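Local coordinates for protein Pbp related beta-lactamase (Pyrococcus abyssi, PDB 2QMI) that assembles into an octamer and probably works as a self-compartmentalizing serine peptidase related to penicillin-binding proteins and beta-lactamases, at residues 22-27 with 323-328; 308-313 with 332-337; 5-10 with 34-39; 51-56 with 209-214; 319-324 with 340-345. One frame throughout, in Å; residues are numbered along the deposited sequence.

Interaction 1: 22-27 with 323-328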
# COMPACT_ATOMS: atom_id res chain seq x y z
N ILE A 22 23.84 17.08 -26.14
CA ILE A 22 24.00 16.66 -27.53
C ILE A 22 25.12 17.42 -28.23
O ILE A 22 25.37 18.59 -27.95
CB ILE A 22 22.69 16.90 -28.33
CG1 ILE A 22 21.70 15.76 -28.08
CG2 ILE A 22 23.00 17.05 -29.82
CD1 ILE A 22 20.37 15.91 -28.82
N SER A 23 25.81 16.75 -29.16
CA SER A 23 26.88 17.38 -29.92
C SER A 23 26.64 17.12 -31.40
O SER A 23 26.12 16.07 -31.77
CB SER A 23 28.25 16.82 -29.52
OG SER A 23 28.69 17.40 -28.31
N ILE A 24 27.02 18.08 -32.24
CA ILE A 24 26.84 17.93 -33.68
C ILE A 24 27.89 18.70 -34.48
O ILE A 24 28.29 19.80 -34.10
CB ILE A 24 25.43 18.41 -34.12
CG1 ILE A 24 25.24 18.23 -35.63
CG2 ILE A 24 25.24 19.87 -33.73
CD1 ILE A 24 23.85 18.62 -36.14
N SER A 25 28.36 18.10 -35.57
CA SER A 25 29.32 18.76 -36.43
C SER A 25 28.81 18.62 -37.86
O SER A 25 28.19 17.61 -38.21
CB SER A 25 30.72 18.14 -36.29
OG SER A 25 30.72 16.77 -36.65
N ILE A 26 29.03 19.64 -38.68
CA ILE A 26 28.56 19.61 -40.07
C ILE A 26 29.70 19.83 -41.06
O ILE A 26 30.52 20.73 -40.88
CB ILE A 26 27.50 20.69 -40.35
CG1 ILE A 26 26.37 20.60 -39.33
CG2 ILE A 26 26.92 20.51 -41.75
CD1 ILE A 26 25.26 21.60 -39.59
N ILE A 27 29.73 19.01 -42.10
CA ILE A 27 30.75 19.09 -43.13
C ILE A 27 30.17 19.54 -44.47
O ILE A 27 29.26 18.91 -45.01
CB ILE A 27 31.42 17.73 -43.40
CG1 ILE A 27 31.78 17.04 -42.09
CG2 ILE A 27 32.66 17.92 -44.26
CD1 ILE A 27 32.33 15.66 -42.29
N VAL A 323 27.01 14.71 -41.74
CA VAL A 323 26.66 15.14 -40.40
C VAL A 323 26.93 14.07 -39.33
O VAL A 323 26.68 12.88 -39.54
CB VAL A 323 25.17 15.53 -40.31
CG1 VAL A 323 24.87 16.18 -38.95
CG2 VAL A 323 24.81 16.48 -41.44
N ALA A 324 27.43 14.52 -38.19
CA ALA A 324 27.71 13.64 -37.07
C ALA A 324 26.97 14.20 -35.86
O ALA A 324 27.09 15.39 -35.56
CB ALA A 324 29.20 13.58 -36.80
N VAL A 325 26.21 13.34 -35.20
CA VAL A 325 25.45 13.71 -34.01
C VAL A 325 25.65 12.68 -32.89
O VAL A 325 25.46 11.48 -33.10
CB VAL A 325 23.93 13.80 -34.31
CG1 VAL A 325 23.16 14.19 -33.04
CG2 VAL A 325 23.68 14.81 -35.42
N LEU A 326 26.05 13.15 -31.71
CA LEU A 326 26.25 12.27 -30.57
C LEU A 326 25.30 12.69 -29.45
O LEU A 326 25.03 13.88 -29.28
CB LEU A 326 27.71 12.32 -30.10
CG LEU A 326 28.70 11.69 -31.09
CD1 LEU A 326 30.11 11.72 -30.52
CD2 LEU A 326 28.26 10.26 -31.39
N GLU A 327 24.81 11.72 -28.68
CA GLU A 327 23.87 12.01 -27.62
C GLU A 327 24.10 11.26 -26.31
O GLU A 327 24.44 10.08 -26.29
CB GLU A 327 22.44 11.74 -28.11
CG GLU A 327 21.35 12.24 -27.19
CD GLU A 327 19.96 11.95 -27.73
OE1 GLU A 327 19.73 12.22 -28.94
OE2 GLU A 327 19.11 11.45 -26.96
N ASN A 328 23.87 11.99 -25.22
CA ASN A 328 24.03 11.55 -23.83
C ASN A 328 22.94 10.61 -23.30
O ASN A 328 22.82 10.44 -22.09
CB ASN A 328 24.06 12.79 -22.93
CG ASN A 328 25.23 12.80 -22.01
OD1 ASN A 328 26.13 11.97 -22.16
ND2 ASN A 328 25.26 13.73 -21.06

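Interaction 2: 308-313 with 332-337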
# COMPACT_ATOMS: atom_id res chain seq x y z
N MET A 308 22.94 3.97 -22.83
CA MET A 308 23.10 5.29 -22.22
C MET A 308 23.75 6.32 -23.15
O MET A 308 23.86 7.48 -22.79
CB MET A 308 23.90 5.19 -20.91
CG MET A 308 25.40 5.00 -21.08
SD MET A 308 25.87 3.34 -21.55
CE MET A 308 25.82 3.45 -23.18
N TYR A 309 24.20 5.88 -24.33
CA TYR A 309 24.80 6.79 -25.33
C TYR A 309 24.25 6.34 -26.68
O TYR A 309 24.06 5.15 -26.90
CB TYR A 309 26.33 6.65 -25.40
CG TYR A 309 27.14 7.03 -24.18
CD1 TYR A 309 27.29 8.37 -23.79
CD2 TYR A 309 27.80 6.06 -23.44
CE1 TYR A 309 28.08 8.71 -22.68
CE2 TYR A 309 28.58 6.39 -22.33
CZ TYR A 309 28.72 7.71 -21.96
OH TYR A 309 29.49 7.99 -20.85
N THR A 310 24.00 7.29 -27.57
CA THR A 310 23.52 6.97 -28.92
C THR A 310 24.16 7.94 -29.90
O THR A 310 24.65 8.99 -29.50
CB THR A 310 21.97 7.07 -29.06
OG1 THR A 310 21.54 8.42 -28.87
CG2 THR A 310 21.28 6.16 -28.05
N GLY A 311 24.17 7.58 -31.18
CA GLY A 311 24.77 8.46 -32.17
C GLY A 311 24.39 8.12 -33.59
O GLY A 311 23.70 7.14 -33.85
N TYR A 312 24.85 8.96 -34.52
CA TYR A 312 24.59 8.76 -35.94
C TYR A 312 25.56 9.59 -36.78
O TYR A 312 25.93 10.70 -36.40
CB TYR A 312 23.16 9.19 -36.29
CG TYR A 312 22.77 8.90 -37.71
CD1 TYR A 312 22.37 7.62 -38.10
CD2 TYR A 312 22.83 9.89 -38.69
CE1 TYR A 312 22.02 7.33 -39.42
CE2 TYR A 312 22.49 9.62 -40.01
CZ TYR A 312 22.09 8.34 -40.37
OH TYR A 312 21.73 8.06 -41.67
N ILE A 313 25.97 9.03 -37.91
CA ILE A 313 26.85 9.73 -38.83
C ILE A 313 26.24 9.45 -40.19
O ILE A 313 25.68 8.38 -40.41
CB ILE A 313 28.33 9.22 -38.81
CG1 ILE A 313 28.41 7.78 -39.33
CG2 ILE A 313 28.92 9.35 -37.41
CD1 ILE A 313 29.83 7.31 -39.58
N TYR A 332 16.05 11.08 -27.81
CA TYR A 332 15.61 11.45 -29.15
C TYR A 332 16.62 10.91 -30.17
O TYR A 332 17.82 11.13 -30.04
CB TYR A 332 15.50 12.97 -29.27
CG TYR A 332 14.77 13.40 -30.52
CD1 TYR A 332 13.41 13.12 -30.68
CD2 TYR A 332 15.44 14.03 -31.55
CE1 TYR A 332 12.74 13.47 -31.85
CE2 TYR A 332 14.78 14.39 -32.73
CZ TYR A 332 13.43 14.10 -32.88
OH TYR A 332 12.80 14.43 -34.06
N PRO A 333 16.13 10.21 -31.21
CA PRO A 333 16.99 9.63 -32.25
C PRO A 333 17.96 10.60 -32.92
O PRO A 333 17.55 11.54 -33.60
CB PRO A 333 15.98 9.06 -33.25
CG PRO A 333 14.75 8.81 -32.42
CD PRO A 333 14.71 10.03 -31.54
N PRO A 334 19.27 10.39 -32.73
CA PRO A 334 20.28 11.26 -33.34
C PRO A 334 20.12 11.33 -34.86
O PRO A 334 20.37 12.37 -35.47
CB PRO A 334 21.60 10.60 -32.93
CG PRO A 334 21.26 9.97 -31.61
CD PRO A 334 19.90 9.36 -31.89
N SER A 335 19.70 10.22 -35.46
CA SER A 335 19.52 10.17 -36.90
C SER A 335 18.52 11.23 -37.36
O SER A 335 18.72 11.88 -38.39
CB SER A 335 19.03 8.78 -37.34
OG SER A 335 17.72 8.54 -36.88
N TYR A 336 17.45 11.41 -36.59
CA TYR A 336 16.42 12.40 -36.90
C TYR A 336 17.03 13.80 -36.92
O TYR A 336 16.75 14.61 -37.82
CB TYR A 336 15.29 12.33 -35.87
CG TYR A 336 14.44 11.08 -35.99
CD1 TYR A 336 14.77 10.07 -36.88
CD2 TYR A 336 13.29 10.92 -35.21
CE1 TYR A 336 14.00 8.93 -37.00
CE2 TYR A 336 12.50 9.77 -35.32
CZ TYR A 336 12.86 8.79 -36.21
OH TYR A 336 12.09 7.66 -36.35
N ILE A 337 17.88 14.09 -35.93
CA ILE A 337 18.55 15.38 -35.86
C ILE A 337 19.49 15.52 -37.07
O ILE A 337 19.51 16.54 -37.75
CB ILE A 337 19.36 15.50 -34.56
CG1 ILE A 337 18.40 15.47 -33.36
CG2 ILE A 337 20.20 16.77 -34.57
CD1 ILE A 337 19.06 15.64 -32.02

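Interaction 3: 5-10 with 34-39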
# COMPACT_ATOMS: atom_id res chain seq x y z
N LYS A 5 16.97 28.05 -37.11
CA LYS A 5 15.95 27.03 -37.26
C LYS A 5 16.47 25.70 -36.68
O LYS A 5 15.75 24.98 -35.98
CB LYS A 5 15.60 26.90 -38.74
CG LYS A 5 14.47 25.95 -39.11
CD LYS A 5 14.15 26.11 -40.60
CE LYS A 5 13.21 25.03 -41.13
NZ LYS A 5 11.84 25.11 -40.57
N LEU A 6 17.73 25.37 -36.96
CA LEU A 6 18.30 24.12 -36.46
C LEU A 6 18.47 24.10 -34.94
O LEU A 6 18.04 23.15 -34.28
CB LEU A 6 19.65 23.85 -37.12
CG LEU A 6 20.38 22.60 -36.61
CD1 LEU A 6 19.52 21.38 -36.86
CD2 LEU A 6 21.71 22.46 -37.31
N GLU A 7 19.09 25.14 -34.38
CA GLU A 7 19.30 25.20 -32.94
C GLU A 7 17.97 25.22 -32.19
O GLU A 7 17.79 24.55 -31.17
CB GLU A 7 20.13 26.44 -32.59
CG GLU A 7 21.37 26.59 -33.45
CD GLU A 7 22.41 27.54 -32.86
OE1 GLU A 7 22.03 28.60 -32.32
OE2 GLU A 7 23.61 27.22 -32.95
N SER A 8 17.02 25.99 -32.72
CA SER A 8 15.69 26.10 -32.13
C SER A 8 15.11 24.69 -32.03
O SER A 8 14.64 24.26 -30.97
CB SER A 8 14.80 26.97 -33.02
OG SER A 8 13.64 27.41 -32.32
N PHE A 9 15.15 23.97 -33.14
CA PHE A 9 14.64 22.61 -33.21
C PHE A 9 15.29 21.71 -32.16
O PHE A 9 14.61 21.00 -31.42
CB PHE A 9 14.89 22.04 -34.61
CG PHE A 9 14.70 20.55 -34.70
CD1 PHE A 9 13.43 19.99 -34.68
CD2 PHE A 9 15.81 19.71 -34.83
CE1 PHE A 9 13.26 18.61 -34.79
CE2 PHE A 9 15.65 18.34 -34.94
CZ PHE A 9 14.37 17.79 -34.92
N ILE A 10 16.62 21.75 -32.12
CA ILE A 10 17.39 20.93 -31.19
C ILE A 10 17.05 21.15 -29.72
O ILE A 10 16.85 20.19 -28.98
CB ILE A 10 18.91 21.15 -31.42
CG1 ILE A 10 19.30 20.59 -32.80
CG2 ILE A 10 19.72 20.49 -30.31
CD1 ILE A 10 20.71 20.94 -33.24
N TYR A 34 30.32 23.98 -39.12
CA TYR A 34 29.46 24.20 -37.97
C TYR A 34 29.61 23.05 -36.97
O TYR A 34 29.43 21.89 -37.31
CB TYR A 34 28.00 24.28 -38.41
CG TYR A 34 27.01 24.42 -37.28
CD1 TYR A 34 26.90 25.61 -36.56
CD2 TYR A 34 26.19 23.35 -36.92
CE1 TYR A 34 25.99 25.74 -35.51
CE2 TYR A 34 25.28 23.47 -35.87
CZ TYR A 34 25.18 24.67 -35.17
OH TYR A 34 24.26 24.78 -34.15
N ALA A 35 29.96 23.40 -35.74
CA ALA A 35 30.14 22.43 -34.67
C ALA A 35 29.61 23.07 -33.41
O ALA A 35 29.93 24.22 -33.10
CB ALA A 35 31.62 22.07 -34.52
N LYS A 36 28.81 22.33 -32.66
CA LYS A 36 28.25 22.89 -31.44
C LYS A 36 27.74 21.81 -30.49
O LYS A 36 27.37 20.72 -30.91
CB LYS A 36 27.11 23.85 -31.81
CG LYS A 36 26.62 24.72 -30.67
CD LYS A 36 25.84 25.94 -31.20
CE LYS A 36 26.77 26.92 -31.93
NZ LYS A 36 26.07 28.17 -32.39
N GLY A 37 27.75 22.14 -29.21
CA GLY A 37 27.27 21.24 -28.19
C GLY A 37 26.07 21.88 -27.51
O GLY A 37 25.97 23.11 -27.47
N PHE A 38 25.16 21.06 -26.99
CA PHE A 38 23.95 21.55 -26.32
C PHE A 38 23.72 20.78 -25.03
O PHE A 38 24.02 19.58 -24.95
CB PHE A 38 22.72 21.36 -27.21
CG PHE A 38 22.81 22.07 -28.53
CD1 PHE A 38 22.11 23.27 -28.73
CD2 PHE A 38 23.58 21.56 -29.57
CE1 PHE A 38 22.19 23.93 -29.96
CE2 PHE A 38 23.66 22.21 -30.79
CZ PHE A 38 22.96 23.40 -30.99
N GLY A 39 23.17 21.45 -24.03
CA GLY A 39 22.90 20.79 -22.77
C GLY A 39 24.14 20.44 -21.97
O GLY A 39 25.22 20.98 -22.19
O HOH W 1 23.90 30.46 -30.91

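Interaction 4: 51-56 with 209-214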
# COMPACT_ATOMS: atom_id res chain seq x y z
N PRO A 51 31.59 20.70 -28.76
CA PRO A 51 31.99 19.98 -29.97
C PRO A 51 33.01 18.89 -29.66
O PRO A 51 33.05 17.85 -30.32
CB PRO A 51 32.59 21.08 -30.84
CG PRO A 51 31.82 22.28 -30.45
CD PRO A 51 31.74 22.15 -28.95
N GLU A 52 33.81 19.14 -28.63
CA GLU A 52 34.87 18.23 -28.19
C GLU A 52 34.43 17.04 -27.31
O GLU A 52 35.03 15.98 -27.37
CB GLU A 52 35.95 19.01 -27.41
CG GLU A 52 36.66 20.17 -28.15
CD GLU A 52 35.77 21.40 -28.35
OE1 GLU A 52 34.70 21.50 -27.70
OE2 GLU A 52 36.16 22.29 -29.15
N THR A 53 33.40 17.23 -26.48
CA THR A 53 32.94 16.16 -25.59
C THR A 53 32.87 14.77 -26.23
O THR A 53 32.44 14.60 -27.37
CB THR A 53 31.56 16.51 -24.93
OG1 THR A 53 31.10 15.41 -24.14
CG2 THR A 53 30.54 16.83 -25.98
N ILE A 54 33.33 13.78 -25.47
CA ILE A 54 33.37 12.41 -25.94
C ILE A 54 32.18 11.56 -25.46
O ILE A 54 31.82 11.58 -24.29
CB ILE A 54 34.70 11.76 -25.50
CG1 ILE A 54 35.82 12.25 -26.43
CG2 ILE A 54 34.60 10.25 -25.49
CD1 ILE A 54 37.20 11.83 -26.02
N TYR A 55 31.58 10.83 -26.41
CA TYR A 55 30.45 9.95 -26.14
C TYR A 55 30.75 8.59 -26.73
O TYR A 55 31.69 8.43 -27.51
CB TYR A 55 29.17 10.44 -26.85
CG TYR A 55 28.74 11.86 -26.60
CD1 TYR A 55 27.58 12.14 -25.88
CD2 TYR A 55 29.44 12.93 -27.17
CE1 TYR A 55 27.11 13.45 -25.75
CE2 TYR A 55 28.99 14.24 -27.04
CZ TYR A 55 27.82 14.50 -26.33
OH TYR A 55 27.39 15.80 -26.21
N GLY A 56 29.94 7.60 -26.38
CA GLY A 56 30.11 6.28 -26.95
C GLY A 56 29.40 6.38 -28.30
O GLY A 56 28.41 7.11 -28.40
N ASP A 209 37.14 16.12 -21.19
CA ASP A 209 35.81 16.45 -21.72
C ASP A 209 35.10 15.17 -22.20
O ASP A 209 35.13 14.82 -23.38
CB ASP A 209 35.93 17.44 -22.88
CG ASP A 209 34.59 18.07 -23.25
OD1 ASP A 209 33.55 17.45 -22.99
OD2 ASP A 209 34.59 19.19 -23.82
N VAL A 210 34.47 14.49 -21.25
CA VAL A 210 33.76 13.24 -21.53
C VAL A 210 32.39 13.33 -20.88
O VAL A 210 32.25 13.82 -19.76
CB VAL A 210 34.52 12.02 -20.92
CG1 VAL A 210 33.80 10.72 -21.25
CG2 VAL A 210 35.95 11.99 -21.45
N ALA A 211 31.37 12.85 -21.60
CA ALA A 211 30.01 12.90 -21.08
C ALA A 211 29.62 11.64 -20.34
O ALA A 211 29.99 10.52 -20.73
CB ALA A 211 29.03 13.16 -22.22
N MET A 212 28.86 11.83 -19.27
CA MET A 212 28.35 10.72 -18.48
C MET A 212 27.13 10.20 -19.23
O MET A 212 26.41 10.98 -19.85
CB MET A 212 27.95 11.22 -17.08
CG MET A 212 27.15 10.23 -16.24
SD MET A 212 27.97 8.64 -16.05
CE MET A 212 29.30 9.07 -14.90
N GLY A 213 26.90 8.89 -19.19
CA GLY A 213 25.75 8.33 -19.86
C GLY A 213 24.50 8.54 -19.01
O GLY A 213 24.61 8.79 -17.81
N TYR A 214 23.33 8.43 -19.63
CA TYR A 214 22.06 8.58 -18.91
C TYR A 214 20.96 7.68 -19.44
O TYR A 214 20.80 7.50 -20.65
CB TYR A 214 21.60 10.05 -18.93
CG TYR A 214 22.44 10.96 -18.07
CD1 TYR A 214 22.26 11.01 -16.69
CD2 TYR A 214 23.45 11.74 -18.63
CE1 TYR A 214 23.06 11.81 -15.89
CE2 TYR A 214 24.26 12.54 -17.84
CZ TYR A 214 24.07 12.57 -16.48
OH TYR A 214 24.90 13.35 -15.70

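Interaction 5: 319-324 with 340-345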
# COMPACT_ATOMS: atom_id res chain seq x y z
N LYS A 319 26.69 15.49 -53.00
CA LYS A 319 26.64 16.90 -52.63
C LYS A 319 27.77 17.28 -51.69
O LYS A 319 27.86 18.42 -51.24
CB LYS A 319 25.29 17.21 -51.96
CG LYS A 319 24.09 17.17 -52.90
CD LYS A 319 24.14 18.34 -53.90
CE LYS A 319 22.96 18.29 -54.88
NZ LYS A 319 23.00 17.07 -55.76
N LYS A 320 28.62 16.30 -51.38
CA LYS A 320 29.75 16.50 -50.48
C LYS A 320 29.40 17.07 -49.11
O LYS A 320 30.08 17.93 -48.59
CB LYS A 320 30.81 17.37 -51.16
CG LYS A 320 31.62 16.60 -52.19
CD LYS A 320 32.71 17.45 -52.80
CE LYS A 320 32.11 18.59 -53.63
NZ LYS A 320 33.18 19.42 -54.25
N ILE A 321 28.33 16.55 -48.53
CA ILE A 321 27.89 16.99 -47.22
C ILE A 321 27.85 15.80 -46.26
O ILE A 321 27.76 14.65 -46.69
CB ILE A 321 26.50 17.68 -47.30
CG1 ILE A 321 25.55 16.83 -48.15
CG2 ILE A 321 26.65 19.10 -47.89
CD1 ILE A 321 24.14 17.36 -48.24
N GLY A 322 27.92 16.07 -44.96
CA GLY A 322 27.89 15.00 -43.99
C GLY A 322 27.58 15.54 -42.61
O GLY A 322 27.86 16.71 -42.33
N VAL A 323 27.01 14.71 -41.74
CA VAL A 323 26.66 15.14 -40.40
C VAL A 323 26.93 14.07 -39.33
O VAL A 323 26.68 12.88 -39.54
CB VAL A 323 25.17 15.53 -40.31
CG1 VAL A 323 24.87 16.18 -38.95
CG2 VAL A 323 24.81 16.48 -41.44
N ALA A 324 27.43 14.52 -38.19
CA ALA A 324 27.71 13.64 -37.07
C ALA A 324 26.97 14.20 -35.86
O ALA A 324 27.09 15.39 -35.56
CB ALA A 324 29.20 13.58 -36.80
N TYR A 340 17.61 16.24 -40.22
CA TYR A 340 17.02 17.57 -40.20
C TYR A 340 18.06 18.57 -40.75
O TYR A 340 17.75 19.45 -41.54
CB TYR A 340 16.66 17.96 -38.76
CG TYR A 340 15.75 19.16 -38.62
CD1 TYR A 340 14.37 19.01 -38.50
CD2 TYR A 340 16.27 20.46 -38.58
CE1 TYR A 340 13.52 20.11 -38.34
CE2 TYR A 340 15.43 21.57 -38.42
CZ TYR A 340 14.06 21.38 -38.29
OH TYR A 340 13.24 22.46 -38.09
N ALA A 341 19.31 18.41 -40.31
CA ALA A 341 20.39 19.28 -40.75
C ALA A 341 20.67 19.02 -42.24
O ALA A 341 20.77 19.96 -43.03
CB ALA A 341 21.65 19.02 -39.91
N LEU A 342 20.80 17.75 -42.61
CA LEU A 342 21.05 17.40 -44.01
C LEU A 342 20.00 18.02 -44.93
O LEU A 342 20.34 18.56 -45.98
CB LEU A 342 21.06 15.88 -44.18
CG LEU A 342 22.27 15.16 -43.56
CD1 LEU A 342 22.03 13.67 -43.54
CD2 LEU A 342 23.52 15.50 -44.35
N ALA A 343 18.74 17.95 -44.52
CA ALA A 343 17.65 18.53 -45.31
C ALA A 343 17.85 20.03 -45.52
O ALA A 343 17.69 20.54 -46.63
CB ALA A 343 16.32 18.28 -44.62
N LEU A 344 18.20 20.73 -44.44
CA LEU A 344 18.43 22.16 -44.52
C LEU A 344 19.54 22.47 -45.52
O LEU A 344 19.39 23.33 -46.39
CB LEU A 344 18.81 22.71 -43.14
CG LEU A 344 17.70 22.66 -42.10
CD1 LEU A 344 18.25 23.12 -40.75
CD2 LEU A 344 16.54 23.55 -42.55
N LEU A 345 20.65 21.74 -45.40
CA LEU A 345 21.79 21.90 -46.29
C LEU A 345 21.42 21.61 -47.74
O LEU A 345 22.02 22.17 -48.66
CB LEU A 345 22.92 20.96 -45.85
CG LEU A 345 23.66 21.32 -44.56
CD1 LEU A 345 24.48 20.14 -44.08
CD2 LEU A 345 24.55 22.52 -44.81

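Interaction 1: 22-27 with 323-328
Strand 22-27 lies antiparallel to strand 323-327, with local axes 4.7 Å apart and N-to-C directions at 172°, and the backbones of Ser23 and Leu326, and of Ser25 and Ala324, form the hydrogen-bonded pairs. This pairing sits inside the large antiparallel sheet of the serine beta-lactamase and penicillin-binding protein fold, where the first strand of the chain lies beside the last strand of that sheet. Leu326 N reaches Ser23 O at 2.9 Å and Ser25 N reaches Ala324 O at 3.0 Å; the same Ala324 O also takes a CA-H...O contact from Ile24 CA at 3.2 Å. Ile22, Ile24, Val323, Val325 and Glu327 share the face covered by helix 334-345. Ile24 and Val325 stand side by side, CG1 to CG2 at 3.8 Å. With its CG1 anti to the backbone N (chi1 -179°), Ile24 extends CD1 to within 3.9 Å of Val323 CG1. Ile22 CG1 rests 3.6 Å from the aliphatic CG of Glu327. On the other face, against helix 241-252, the two serines find outside partners: Ser23 OG bonds Thr50 O and Tyr55 OH, and Ser25 OG bonds Val241 O while lying 3.5 Å from Ala324 CB.

Interaction 2: 308-313 with 332-337
The N-terminal turn of helix 334-345 settles on strand 310-316 of the large sheet, with Pro334 and Ser335 meeting Thr310, Gly311 and Tyr312 one after another. The two backbones come near in the same order, Gly311 beside Pro334 and Tyr312 beside Ser335. Pro334 supplies the apolar half of the contact. Its ring crosses the Thr310 side chain at about a right angle and brings CG to 3.2 Å from Thr310 OG1. A chi1 of 65° turns that hydroxyl toward the proline ring, although its polar partner lies elsewhere, in Ser329 O. Further along the ring, Pro334 CB lies 3.9 Å from Gly311 CA and 4.0 Å from Tyr312 CB. The same proline also touches Val325 and Glu327 on the adjacent strand 321-327, bridging two neighbours of the sheet. An antiparallel sheet packed with helices is the core of the fold, as in serine beta-lactamases. Pro333 is the N-cap of this helix, and because a first-turn N-H has no acceptor earlier in the helix, proline is readily accommodated at 334. Ser335 makes the other half of the contact. Its CB lies over one face of the Tyr312 ring, 3.8 Å from the ring centroid and 19° off the normal, displaced toward the CD1 rim. Ala338 and Met339, later in the helix, also touch this tyrosine. Tyr312 also lies close to, though not in contact with, a probable SxxK active-site motif. Closer to the backbone, Ser335 CA sits 3.6 Å from Tyr312 CG.

Interaction 3: 5-10 with 34-39
A single carboxylate oxygen, Glu7 OE2, receives both Tyr34 OH at 2.8 Å and Lys36 NZ at 2.7 Å, the second bond being a salt bridge. The donors use different lone pairs: the tyrosine takes the anti one, the lysine the syn one on the side of OE1. Glu7 OE2 lies at the edge of the Tyr34 ring, and the carboxylate and ring planes are 48° apart. Lys36 meets the glutamate at about a right angle, and a bend at chi3 (-68°) brings NZ to the syn side of OE2. A water donates to Glu7 OE1 at 3.0 Å and links weakly to Lys36 NZ. Beside this polar group comes an apolar layer: Leu6 CD2 is 4.0 Å from Tyr34 CE2, and Ile10 CG2 sits over the centre of the Phe38 ring, 3.9 Å from its centroid, while Glu7 CB approaches that ring's edge. Further out, the arrangement reflects the fold: the N-terminal helix 3-16 covers strand 31-38, the outermost strand of the large sheet in this chain, with local axes 10.7 Å apart. Leu6 also touches Tyr340 and Leu344 of helix 334-345. Ala141 of a third subunit packs on Glu7, and Ser134 and Glu138 of that subunit hydrogen-bond Gly39. With two donors on one oxygen and a cation among them, Glu7 is probably held in its charged form at the subunit interface.

Interaction 4: 51-56 with 209-214
Two backbone hydrogen bonds tie Ile54 to its neighbours across the contact: Ile54 N gives to Asp209 O at 2.9 Å, and Ile54 O accepts from Ala211 N at 3.0 Å. Together they make one isolated parallel-type bridge between Ile54 and Val210. It pins segment 51-56, leading towards the helix with the probable SxxK motif, to segment 209-214, leading into the hairpin of strands 213-216 and 222-225. The second bond is nearly straight, 177° at the hydrogen, and its donor lies in the carbonyl plane; the first is bent to 148°. Among the polar side chains, the Asp209 carboxylate passes slantwise beside Thr53, but Thr53 OG1 and Asp209 OD1, 3.4 Å apart, are too poorly angled to hydrogen-bond. Asp209 OD2 and Glu52 OE1, 4.5 Å apart, both hydrogen-bond to Thr50 OG1, and the salt bridge from Arg41 to Asp209 OD1 would probably offset part of the repulsion. Apolar contacts follow. Ile54 CB stands 4.2 Å from Val210 CG2. Tyr55, whose OH bonds Ser49 and Ser23, takes the methyl of Ala211 over one face, CB 4.0 Å from CE1. A separate hydroxyl-methyl contact brings Thr53 OG1 to 3.6 Å from Ala211 CB.

Interaction 5: 319-324 with 340-345
The 3.0 Å hydrogen bond from Leu345 N to Ala341 O belongs to the last turn of helix 334-345, and it joins Ala341 and Leu345, one turn apart, which both face the strand of Ile321 and Val323. The motif is a strand followed by a helix that folds back on it: strand 321-327 leads into this helix, which returns over one face of the large antiparallel sheet, the local axes 8.6 Å apart at 157°. The strand starts at a G1 beta bulge, where Lys320 and Ile321 both face Ile316 of the preceding strand. Across the contact the packing is purely apolar. Leu342 sets out along the flank of the helix, but its CG lies anti to the carbonyl carbon (chi1 -70°) and its branch swings back toward the strand. There the side chains of Leu342 and Val323 run antiparallel alongside one another, with Leu342 CG 3.6 Å from Val323 CG2. The separation of Leu342 CD2 from Val323 CG2, 3.3 Å, is tighter than usual for two methyls, so its exact value is doubtful. Val323 CG2 also lies 4.3 Å from Ala341 CB. Between Ile321 and Val323, Leu342 CD2 passes 4.4 Å from Gly322 CA. Leu345 continues onto Ile26 of strand 21-28, while Tyr340 and Leu344 turn instead to Leu6 of helix 3-16, so that this helix and helix 3-16 lie side by side on the same face of the sheet. At the far end of the contact Ile321 CD1 reaches 4.5 Å from Leu345 CB.

Interactions 1, 2 and 5 are buried and share the large sheet: interactions 1 and 5 use strand 321-327, and interactions 2 and 5 set the two ends of helix 334-345 on that sheet. Interaction 1 is held chiefly by backbone bonds, whereas interactions 2 and 5 rely on apolar packing, one through a proline and an aromatic face, the other through branched aliphatic groups. Interactions 3 and 4 are only partly buried and bring in charge. In interaction 3 a salt bridge at the sheet edge lies near another subunit; in interaction 4 a single backbone bridge joins two loops. Ser23 with Tyr55 links interactions 1 and 4, and Phe9 with Tyr340 links 3 and 5.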